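Local coordinates for lipoprotein, putative (Bacillus anthracis, PDB 4NOH) that is of unknown function but, as a putative bacterial lipoprotein, may act at the cell envelope and is tentatively classed as lipid-binding, at residues A[83-88]-A[116-121]. Numbering follows the deposited sequence.
Sequences GIVFAK and TDMYAV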
loop_
_atom_site.group_PDB
_atom_site.type_symbol
_atom_site.label_atom_id
_atom_site.label_comp_id
_atom_site.label_asym_id
_atom_site.label_seq_id
_atom_site.Cartn_x
_atom_site.Cartn_y
_atom_site.Cartn_z
ATOM N N GLY A 83 15.545 -3.274 -8.032
ATOM C CA GLY A 83 14.287 -3.006 -7.347
ATOM C C GLY A 83 14.573 -2.153 -6.121
ATOM O O GLY A 83 15.730 -1.968 -5.769
ATOM N N ILE A 84 13.521 -1.663 -5.466
ATOM C CA ILE A 84 13.700 -0.760 -4.333
ATOM C C ILE A 84 12.896 -1.184 -3.149
ATOM O O ILE A 84 11.907 -1.907 -3.286
ATOM C CB ILE A 84 13.282 0.699 -4.676
ATOM C CG1 ILE A 84 11.788 0.841 -5.006
ATOM C CG2 ILE A 84 14.146 1.220 -5.837
ATOM C CD1 ILE A 84 11.311 2.265 -5.221
ATOM N N VAL A 85 13.343 -0.721 -1.985
ATOM C CA VAL A 85 12.599 -0.997 -0.762
ATOM C C VAL A 85 12.481 0.253 0.071
ATOM O O VAL A 85 13.410 1.057 0.147
ATOM C CB VAL A 85 13.221 -2.166 0.054
ATOM C CG1 VAL A 85 14.680 -1.894 0.453
ATOM C CG2 VAL A 85 12.347 -2.498 1.272
ATOM N N PHE A 86 11.296 0.432 0.651
ATOM C CA PHE A 86 11.000 1.495 1.584
ATOM C C PHE A 86 10.834 0.868 2.970
ATOM O O PHE A 86 10.109 -0.101 3.122
ATOM C CB PHE A 86 9.694 2.176 1.231
ATOM C CG PHE A 86 9.701 2.871 -0.111
ATOM C CD1 PHE A 86 10.542 3.947 -0.342
ATOM C CD2 PHE A 86 8.792 2.503 -1.103
ATOM C CE1 PHE A 86 10.491 4.634 -1.540
ATOM C CE2 PHE A 86 8.754 3.191 -2.310
ATOM C CZ PHE A 86 9.618 4.235 -2.527
ATOM N N ALA A 87 11.487 1.435 3.977
ATOM C CA ALA A 87 11.371 0.945 5.349
ATOM C C ALA A 87 11.688 2.063 6.338
ATOM O O ALA A 87 12.243 3.097 5.969
ATOM C CB ALA A 87 12.296 -0.219 5.565
ATOM N N LYS A 88 11.349 1.840 7.606
ATOM C CA LYS A 88 11.554 2.844 8.644
ATOM C C LYS A 88 13.019 3.228 8.803
ATOM O O LYS A 88 13.335 4.392 9.042
ATOM C CB LYS A 88 11.018 2.318 9.962
ATOM C CG LYS A 88 11.220 3.271 11.118
ATOM C CD LYS A 88 10.842 2.620 12.433
ATOM C CE LYS A 88 11.168 3.541 13.598
ATOM N NZ LYS A 88 10.426 4.824 13.466
ATOM N N THR A 116 2.070 -3.912 6.920
ATOM C CA THR A 116 3.378 -4.445 6.608
ATOM C C THR A 116 4.446 -3.663 7.368
ATOM O O THR A 116 4.140 -2.679 8.026
ATOM C CB THR A 116 3.607 -4.322 5.083
ATOM O OG1 THR A 116 4.816 -4.986 4.702
ATOM C CG2 THR A 116 3.643 -2.880 4.648
ATOM N N ASP A 117 5.683 -4.157 7.330
ATOM C CA ASP A 117 6.812 -3.437 7.868
ATOM C C ASP A 117 7.532 -2.630 6.770
ATOM O O ASP A 117 7.915 -1.471 6.986
ATOM C CB ASP A 117 7.791 -4.412 8.492
ATOM C CG ASP A 117 7.208 -5.127 9.647
ATOM O OD1 ASP A 117 6.959 -4.452 10.676
ATOM O OD2 ASP A 117 7.095 -6.363 9.609
HETATM N N MSE A 118 7.718 -3.244 5.600
HETATM C CA MSE A 118 8.453 -2.640 4.475
HETATM C C MSE A 118 7.610 -2.734 3.232
HETATM O O MSE A 118 6.628 -3.501 3.157
HETATM C CB MSE A 118 9.763 -3.392 4.207
HETATM C CG MSE A 118 10.546 -3.476 5.494
HETATM SE SE MSE A 118 12.309 -4.234 5.145
HETATM C CE MSE A 118 11.754 -6.097 4.857
ATOM N N TYR A 119 7.987 -1.969 2.220
ATOM C CA TYR A 119 7.289 -1.916 0.939
ATOM C C TYR A 119 8.353 -2.047 -0.133
ATOM O O TYR A 119 9.373 -1.397 -0.069
ATOM C CB TYR A 119 6.571 -0.597 0.761
ATOM C CG TYR A 119 5.689 -0.175 1.920
ATOM C CD1 TYR A 119 6.245 0.420 3.026
ATOM C CD2 TYR A 119 4.304 -0.372 1.905
ATOM C CE1 TYR A 119 5.486 0.825 4.076
ATOM C CE2 TYR A 119 3.520 0.052 2.976
ATOM C CZ TYR A 119 4.132 0.637 4.058
ATOM O OH TYR A 119 3.405 1.071 5.121
ATOM N N ALA A 120 8.139 -2.886 -1.112
ATOM C CA ALA A 120 9.139 -3.060 -2.181
ATOM C C ALA A 120 8.496 -2.838 -3.527
ATOM O O ALA A 120 7.327 -3.158 -3.716
ATOM C CB ALA A 120 9.777 -4.430 -2.121
ATOM N N VAL A 121 9.256 -2.274 -4.466
ATOM C CA VAL A 121 8.764 -2.095 -5.811
ATOM C C VAL A 121 9.785 -2.717 -6.734
ATOM O O VAL A 121 10.963 -2.365 -6.685
ATOM C CB VAL A 121 8.503 -0.628 -6.159
ATOM C CG1 VAL A 121 7.882 -0.502 -7.544
ATOM C CG2 VAL A 121 7.612 0.041 -5.106
HETATM O O HOH W 1 10.153 -0.688 8.485
#
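Ile-84 and Phe-86 face Val-121 and Tyr-119 as two hydrogen-bonded pairs of an antiparallel ladder whose short strand axes approach to 4.6 Å at 158°. Each pair is closed by reciprocal N-H...O bonds. The straightest runs from Phe-86 N to Tyr-119 O, 2.7 Å with 175° at the hydrogen. Tyr-119 O also takes a CA-H...O contact from Val-85 CA at 3.3 Å. Beyond the Phe-86/Tyr-119 pair, a water links the two backbones, accepting from Lys-88 N and donating to Asp-117 O.

Apolar contacts add to the ladder. On one face, Ile-84 and Val-121 lie side by side, with CG1 of Ile-84 3.8 Å from CB of Val-121; at chi1 64° it is this branch, set between backbone N and carbonyl carbon, that meets the valine. Beside them, Phe-86 CB meets Tyr-119 CB at 4.2 Å. On the face of Val-85, its CG2 crosses Met-118 obliquely, 4.0 Å from Met-118 CB; Ala-87 CB touches CG of the same selenomethionine at 3.7 Å.

Within the large mixed sheet, strand 84-86 lies between 99-103 and 118-122, and the latter is flanked in turn by 42-48; Val-107 of strand 107-109 packs on Phe-86, and Val-108 and Ile-109 on Tyr-119.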